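Local coordinates for protein elastinolytic metalloprotease (Pseudoalteromonas sp. CF6-2, PDB 6IK4) that probably acts as a zinc-dependent M23-family endopeptidase able to degrade elastin, this chain carrying the peptidase domain, at residues Phe73-Tyr78 and Phe121-Asn126; Tyr77-Asn82 and Gln106-Gly111. All coordinates share one frame; numbering follows the deposited sequence.

Interaction 1: residues Phe73-Tyr78 and Phe121-Asn126; sequences FATNYY and FTLLQN
Strands 73-78 and 121-125 run antiparallel, their short axes at 153°, and A74 with L124 and N76 with T122 form the two hydrogen-bonded pairs, each closed by a reciprocal couple of N-H...O bonds. The bond from N76 N to T122 O is 2.8 Å long and lies in the carbonyl plane, whereas A74 N lies well above the plane of the L124 carbonyl. On the face bearing F73, T75 and Y77, the contact is largely aromatic. The edge of F121 turns toward the face of Y77 in an offset edge-to-face pair, centroids 5.4 Å apart and planes at 69°. Y77 OH is held by T75 OG1 at 2.7 Å and by the backbone N of A52, which fixes the ring's outer end. T75 CG2, anti to the carbonyl carbon and beside the backbone N, leans on F121 CZ at 3.5 Å. This pairing belongs to the large antiparallel sheet of the M23 peptidase domain, and H120, a zinc ligand, immediately precedes F121. At the far end, Q125, extended beyond CG, lays its CG over one face of the F73 ring, 3.9 Å from the centroid, with its amide plane stacked nearly parallel to the ring. Were F73 an alanine, the Q125 chain would probably lose the surface it lies on, its amide set free to turn. On the opposite face, L124 CD1 meets N76 CB at 3.6 Å, while a water joins N76 ND2 to T122 OG1; these groups also bond N64 and S32, respectively.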
loop_
_atom_site.group_PDB
_atom_site.type_symbol
_atom_site.label_atom_id
_atom_site.label_comp_id
_atom_site.label_asym_id
_atom_site.label_seq_id
_atom_site.Cartn_x
_atom_site.Cartn_y
_atom_site.Cartn_z
ATOM N N PHE A 73 6.688 13.558 -0.883
ATOM C CA PHE A 73 6.398 12.132 -0.956
ATOM C C PHE A 73 4.917 11.897 -0.709
ATOM O O PHE A 73 4.263 12.651 0.010
ATOM C CB PHE A 73 7.213 11.352 0.076
ATOM C CG PHE A 73 8.647 11.206 -0.300
ATOM C CD1 PHE A 73 9.042 10.211 -1.188
ATOM C CD2 PHE A 73 9.597 12.090 0.189
ATOM C CE1 PHE A 73 10.376 10.083 -1.566
ATOM C CE2 PHE A 73 10.929 11.963 -0.182
ATOM C CZ PHE A 73 11.313 10.956 -1.064
ATOM N N ALA A 74 4.396 10.815 -1.286
ATOM C CA ALA A 74 2.979 10.537 -1.184
ATOM C C ALA A 74 2.785 9.034 -1.253
ATOM O O ALA A 74 3.593 8.315 -1.850
ATOM C CB ALA A 74 2.175 11.219 -2.306
ATOM N N THR A 75 1.711 8.566 -0.641
ATOM C CA THR A 75 1.302 7.182 -0.809
ATOM C C THR A 75 -0.064 7.157 -1.480
ATOM O O THR A 75 -0.947 7.956 -1.151
ATOM C CB THR A 75 1.283 6.430 0.528
ATOM O OG1 THR A 75 0.562 7.185 1.519
ATOM C CG2 THR A 75 2.719 6.205 1.009
ATOM N N ASN A 76 -0.220 6.242 -2.427
ATOM C CA ASN A 76 -1.457 6.090 -3.173
ATOM C C ASN A 76 -2.071 4.749 -2.807
ATOM O O ASN A 76 -1.347 3.777 -2.579
ATOM C CB ASN A 76 -1.186 6.181 -4.675
ATOM C CG ASN A 76 -2.422 6.543 -5.468
ATOM O OD1 ASN A 76 -2.701 7.720 -5.689
ATOM N ND2 ASN A 76 -3.182 5.527 -5.891
ATOM N N TYR A 77 -3.406 4.717 -2.716
ATOM C CA TYR A 77 -4.167 3.556 -2.263
ATOM C C TYR A 77 -5.230 3.268 -3.313
ATOM O O TYR A 77 -6.160 4.063 -3.471
ATOM C CB TYR A 77 -4.827 3.820 -0.899
ATOM C CG TYR A 77 -3.848 4.301 0.158
ATOM C CD1 TYR A 77 -3.381 5.623 0.161
ATOM C CD2 TYR A 77 -3.376 3.436 1.138
ATOM C CE1 TYR A 77 -2.464 6.060 1.115
ATOM C CE2 TYR A 77 -2.466 3.866 2.098
ATOM C CZ TYR A 77 -2.001 5.169 2.075
ATOM O OH TYR A 77 -1.086 5.595 3.027
ATOM N N TYR A 78 -5.125 2.123 -3.989
ATOM C CA TYR A 78 -6.030 1.771 -5.074
ATOM C C TYR A 78 -6.748 0.458 -4.745
ATOM O O TYR A 78 -6.306 -0.314 -3.888
ATOM C CB TYR A 78 -5.272 1.682 -6.422
ATOM C CG TYR A 78 -6.191 1.486 -7.611
ATOM C CD1 TYR A 78 -7.108 2.468 -7.972
ATOM C CD2 TYR A 78 -6.170 0.310 -8.349
ATOM C CE1 TYR A 78 -7.976 2.287 -9.055
ATOM C CE2 TYR A 78 -7.028 0.124 -9.431
ATOM C CZ TYR A 78 -7.931 1.115 -9.771
ATOM O OH TYR A 78 -8.792 0.926 -10.847
ATOM N N PHE A 121 -0.846 -0.457 -2.949
ATOM C CA PHE A 121 -0.205 0.638 -2.218
ATOM C C PHE A 121 1.034 1.106 -2.978
ATOM O O PHE A 121 1.904 0.291 -3.280
ATOM C CB PHE A 121 0.157 0.130 -0.819
ATOM C CG PHE A 121 0.959 1.086 0.027
ATOM C CD1 PHE A 121 0.330 2.054 0.794
ATOM C CD2 PHE A 121 2.337 0.949 0.121
ATOM C CE1 PHE A 121 1.070 2.912 1.608
ATOM C CE2 PHE A 121 3.084 1.805 0.925
ATOM C CZ PHE A 121 2.446 2.780 1.670
ATOM N N THR A 122 1.139 2.416 -3.251
ATOM C CA THR A 122 2.188 2.948 -4.124
ATOM C C THR A 122 2.876 4.139 -3.469
ATOM O O THR A 122 2.205 5.006 -2.906
ATOM C CB THR A 122 1.613 3.400 -5.488
ATOM O OG1 THR A 122 0.911 2.313 -6.107
ATOM C CG2 THR A 122 2.727 3.958 -6.445
ATOM N N LEU A 123 4.209 4.187 -3.572
ATOM C CA LEU A 123 5.005 5.327 -3.115
ATOM C C LEU A 123 5.318 6.249 -4.290
ATOM O O LEU A 123 5.769 5.789 -5.349
ATOM C CB LEU A 123 6.314 4.865 -2.469
ATOM C CG LEU A 123 7.237 5.984 -1.954
ATOM C CD1 LEU A 123 6.591 6.726 -0.772
ATOM C CD2 LEU A 123 8.624 5.443 -1.556
ATOM N N LEU A 124 5.124 7.552 -4.086
ATOM C CA LEU A 124 5.382 8.537 -5.114
ATOM C C LEU A 124 6.242 9.650 -4.535
ATOM O O LEU A 124 6.278 9.865 -3.322
ATOM C CB LEU A 124 4.078 9.136 -5.667
ATOM C CG LEU A 124 3.059 8.168 -6.264
ATOM C CD1 LEU A 124 2.020 7.824 -5.236
ATOM C CD2 LEU A 124 2.410 8.784 -7.495
ATOM N N GLN A 125 6.941 10.348 -5.424
ATOM C CA GLN A 125 7.574 11.613 -5.073
ATOM C C GLN A 125 7.300 12.591 -6.203
ATOM O O GLN A 125 7.389 12.221 -7.375
ATOM C CB GLN A 125 9.094 11.476 -4.848
ATOM C CG GLN A 125 9.670 12.767 -4.181
ATOM C CD GLN A 125 11.181 12.867 -4.199
ATOM O OE1 GLN A 125 11.876 11.916 -4.549
ATOM N NE2 GLN A 125 11.699 14.035 -3.825
ATOM N N ASN A 126 6.964 13.833 -5.861
ATOM C CA ASN A 126 6.608 14.819 -6.890
ATOM C C ASN A 126 5.516 14.282 -7.815
ATOM O O ASN A 126 5.522 14.559 -9.016
ATOM C CB ASN A 126 7.818 15.220 -7.743
ATOM C CG ASN A 126 9.032 15.600 -6.926
ATOM O OD1 ASN A 126 10.138 15.100 -7.163
ATOM N ND2 ASN A 126 8.849 16.509 -6.000
HETATM O O HOH W 1 -1.748 2.995 -5.523
#

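Interaction 2: residues Tyr77-Asn82 and Gln106-Gly111; sequences YYHMSN and QALCEG
Y78 OH is gripped twice by the loop after helix 104-107: it donates to G111 O at 2.6 Å and accepts the N-H of E110 at 3.0 Å, the latter bond clearly bent at 133°. G111 O lies at the ring edge, near its plane, and E110 CB packs against Y78 CE1. Both partners belong to the type I turn L108-G111, closed by the bond from G111 N to L108 O, so the phenol is held by a turn that is itself closed by a backbone bond. The E110 carboxylate itself reaches S61 and N64. Next to Y78 along the chain, H79 ND1 donates a nearly straight bond of 2.7 Å to A107 O, which lies in the imidazole plane although the nitrogen sits well above the plane of the carbonyl. L108 CD2 comes alongside CE1 of the same ring, 3.5 Å away. These contacts restrict rotation of the imidazole, and NE2 bonds a glycerol probably taken up from the crystallisation liquor. Farther along, Q106 bends at chi2 (65°) to bring NE2 to M80 O, in plane with both groups; NE2 also bonds S62. A backbone carbonyl orienting a histidine next to H118 and near the zinc is consistent with the predicted proton-transfer site of an M23 metallopeptidase.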
loop_
_atom_site.group_PDB
_atom_site.type_symbol
_atom_site.label_atom_id
_atom_site.label_comp_id
_atom_site.label_asym_id
_atom_site.label_seq_id
_atom_site.Cartn_x
_atom_site.Cartn_y
_atom_site.Cartn_z
ATOM N N TYR A 77 -3.406 4.717 -2.716
ATOM C CA TYR A 77 -4.167 3.556 -2.263
ATOM C C TYR A 77 -5.230 3.268 -3.313
ATOM O O TYR A 77 -6.160 4.063 -3.471
ATOM C CB TYR A 77 -4.827 3.820 -0.899
ATOM C CG TYR A 77 -3.848 4.301 0.158
ATOM C CD1 TYR A 77 -3.381 5.623 0.161
ATOM C CD2 TYR A 77 -3.376 3.436 1.138
ATOM C CE1 TYR A 77 -2.464 6.060 1.115
ATOM C CE2 TYR A 77 -2.466 3.866 2.098
ATOM C CZ TYR A 77 -2.001 5.169 2.075
ATOM O OH TYR A 77 -1.086 5.595 3.027
ATOM N N TYR A 78 -5.125 2.123 -3.989
ATOM C CA TYR A 78 -6.030 1.771 -5.074
ATOM C C TYR A 78 -6.748 0.458 -4.745
ATOM O O TYR A 78 -6.306 -0.314 -3.888
ATOM C CB TYR A 78 -5.272 1.682 -6.422
ATOM C CG TYR A 78 -6.191 1.486 -7.611
ATOM C CD1 TYR A 78 -7.108 2.468 -7.972
ATOM C CD2 TYR A 78 -6.170 0.310 -8.349
ATOM C CE1 TYR A 78 -7.976 2.287 -9.055
ATOM C CE2 TYR A 78 -7.028 0.124 -9.431
ATOM C CZ TYR A 78 -7.931 1.115 -9.771
ATOM O OH TYR A 78 -8.792 0.926 -10.847
ATOM N N HIS A 79 -7.894 0.246 -5.414
ATOM C CA HIS A 79 -8.859 -0.829 -5.112
ATOM C C HIS A 79 -9.654 -0.546 -3.835
ATOM O O HIS A 79 -9.968 -1.468 -3.082
ATOM C CB HIS A 79 -8.203 -2.213 -5.001
ATOM C CG HIS A 79 -7.361 -2.606 -6.172
ATOM N ND1 HIS A 79 -7.821 -2.575 -7.471
ATOM C CD2 HIS A 79 -6.098 -3.094 -6.228
ATOM C CE1 HIS A 79 -6.868 -3.009 -8.280
ATOM N NE2 HIS A 79 -5.811 -3.326 -7.552
ATOM N N MET A 80 -10.019 0.718 -3.605
ATOM C CA MET A 80 -10.631 1.142 -2.353
ATOM C C MET A 80 -12.151 1.231 -2.466
ATOM O O MET A 80 -12.727 1.257 -3.558
ATOM C CB MET A 80 -10.080 2.514 -1.921
ATOM C CG MET A 80 -8.566 2.557 -1.704
ATOM S SD MET A 80 -8.110 1.523 -0.300
ATOM C CE MET A 80 -8.807 2.422 1.082
ATOM N N SER A 81 -12.795 1.319 -1.300
ATOM C CA SER A 81 -14.219 1.618 -1.203
ATOM C C SER A 81 -14.463 2.416 0.073
ATOM O O SER A 81 -13.578 2.557 0.924
ATOM C CB SER A 81 -15.062 0.338 -1.214
ATOM O OG SER A 81 -14.939 -0.358 0.017
ATOM N N ASN A 82 -15.677 2.952 0.195
ATOM C CA ASN A 82 -16.089 3.685 1.398
ATOM C C ASN A 82 -15.087 4.772 1.767
ATOM O O ASN A 82 -14.730 4.935 2.938
ATOM C CB ASN A 82 -16.281 2.746 2.589
ATOM C CG ASN A 82 -17.255 1.625 2.300
ATOM O OD1 ASN A 82 -16.858 0.513 1.941
ATOM N ND2 ASN A 82 -18.542 1.912 2.453
ATOM N N GLN A 106 -16.145 -2.580 -7.835
ATOM C CA GLN A 106 -15.660 -1.419 -7.094
ATOM C C GLN A 106 -14.138 -1.394 -7.034
ATOM O O GLN A 106 -13.526 -0.321 -7.119
ATOM C CB GLN A 106 -16.240 -1.414 -5.685
ATOM C CG GLN A 106 -15.700 -0.289 -4.798
ATOM C CD GLN A 106 -16.097 1.069 -5.308
ATOM O OE1 GLN A 106 -17.137 1.216 -5.945
ATOM N NE2 GLN A 106 -15.268 2.073 -5.045
ATOM N N ALA A 107 -13.514 -2.565 -6.867
ATOM C CA ALA A 107 -12.057 -2.634 -6.804
ATOM C C ALA A 107 -11.410 -2.126 -8.083
ATOM O O ALA A 107 -10.298 -1.585 -8.048
ATOM C CB ALA A 107 -11.607 -4.072 -6.542
ATOM N N LEU A 108 -12.075 -2.301 -9.220
ATOM C CA LEU A 108 -11.510 -1.951 -10.514
ATOM C C LEU A 108 -12.246 -0.770 -11.143
ATOM O O LEU A 108 -12.414 -0.703 -12.359
ATOM C CB LEU A 108 -11.520 -3.166 -11.438
ATOM C CG LEU A 108 -10.724 -4.347 -10.873
ATOM C CD1 LEU A 108 -10.740 -5.523 -11.831
ATOM C CD2 LEU A 108 -9.291 -3.923 -10.572
ATOM N N CYS A 109 -12.678 0.187 -10.319
ATOM C CA CYS A 109 -13.472 1.298 -10.831
ATOM C C CYS A 109 -12.697 2.171 -11.814
ATOM O O CYS A 109 -13.317 2.907 -12.588
ATOM C CB CYS A 109 -14.022 2.133 -9.663
ATOM S SG CYS A 109 -12.977 3.494 -9.049
ATOM N N GLU A 110 -11.362 2.112 -11.815
ATOM C CA GLU A 110 -10.561 2.813 -12.816
ATOM C C GLU A 110 -9.762 1.848 -13.685
ATOM O O GLU A 110 -8.784 2.254 -14.318
ATOM C CB GLU A 110 -9.608 3.821 -12.167
ATOM C CG GLU A 110 -10.276 5.034 -11.568
ATOM C CD GLU A 110 -9.253 6.087 -11.166
ATOM O OE1 GLU A 110 -8.487 6.542 -12.041
ATOM O OE2 GLU A 110 -9.200 6.444 -9.972
ATOM N N GLY A 111 -10.149 0.587 -13.733
ATOM C CA GLY A 111 -9.423 -0.382 -14.528
ATOM C C GLY A 111 -8.463 -1.189 -13.684
ATOM O O GLY A 111 -8.419 -1.093 -12.453
#

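Interactions 1 and 2 show how one strand can serve both a sheet and a predicted active site. Their centres lie about 15 Å apart, and both start from strand 73-81, sharing Y77 and Y78. The first half of that strand pairs with strand 119-125 in interaction 1, nearer the centre of the chain; its later part, from Y78 across the break at H79 to S81, meets the end of helix 104-107 and the loop after it in interaction 2. Along the chain, residues 106-111 lie between strand 73-81 and residues 121-126, all of them part of the M23 peptidase domain. The shared strand thus places the predicted active-site H79 beside the strand that carries zinc ligand H120.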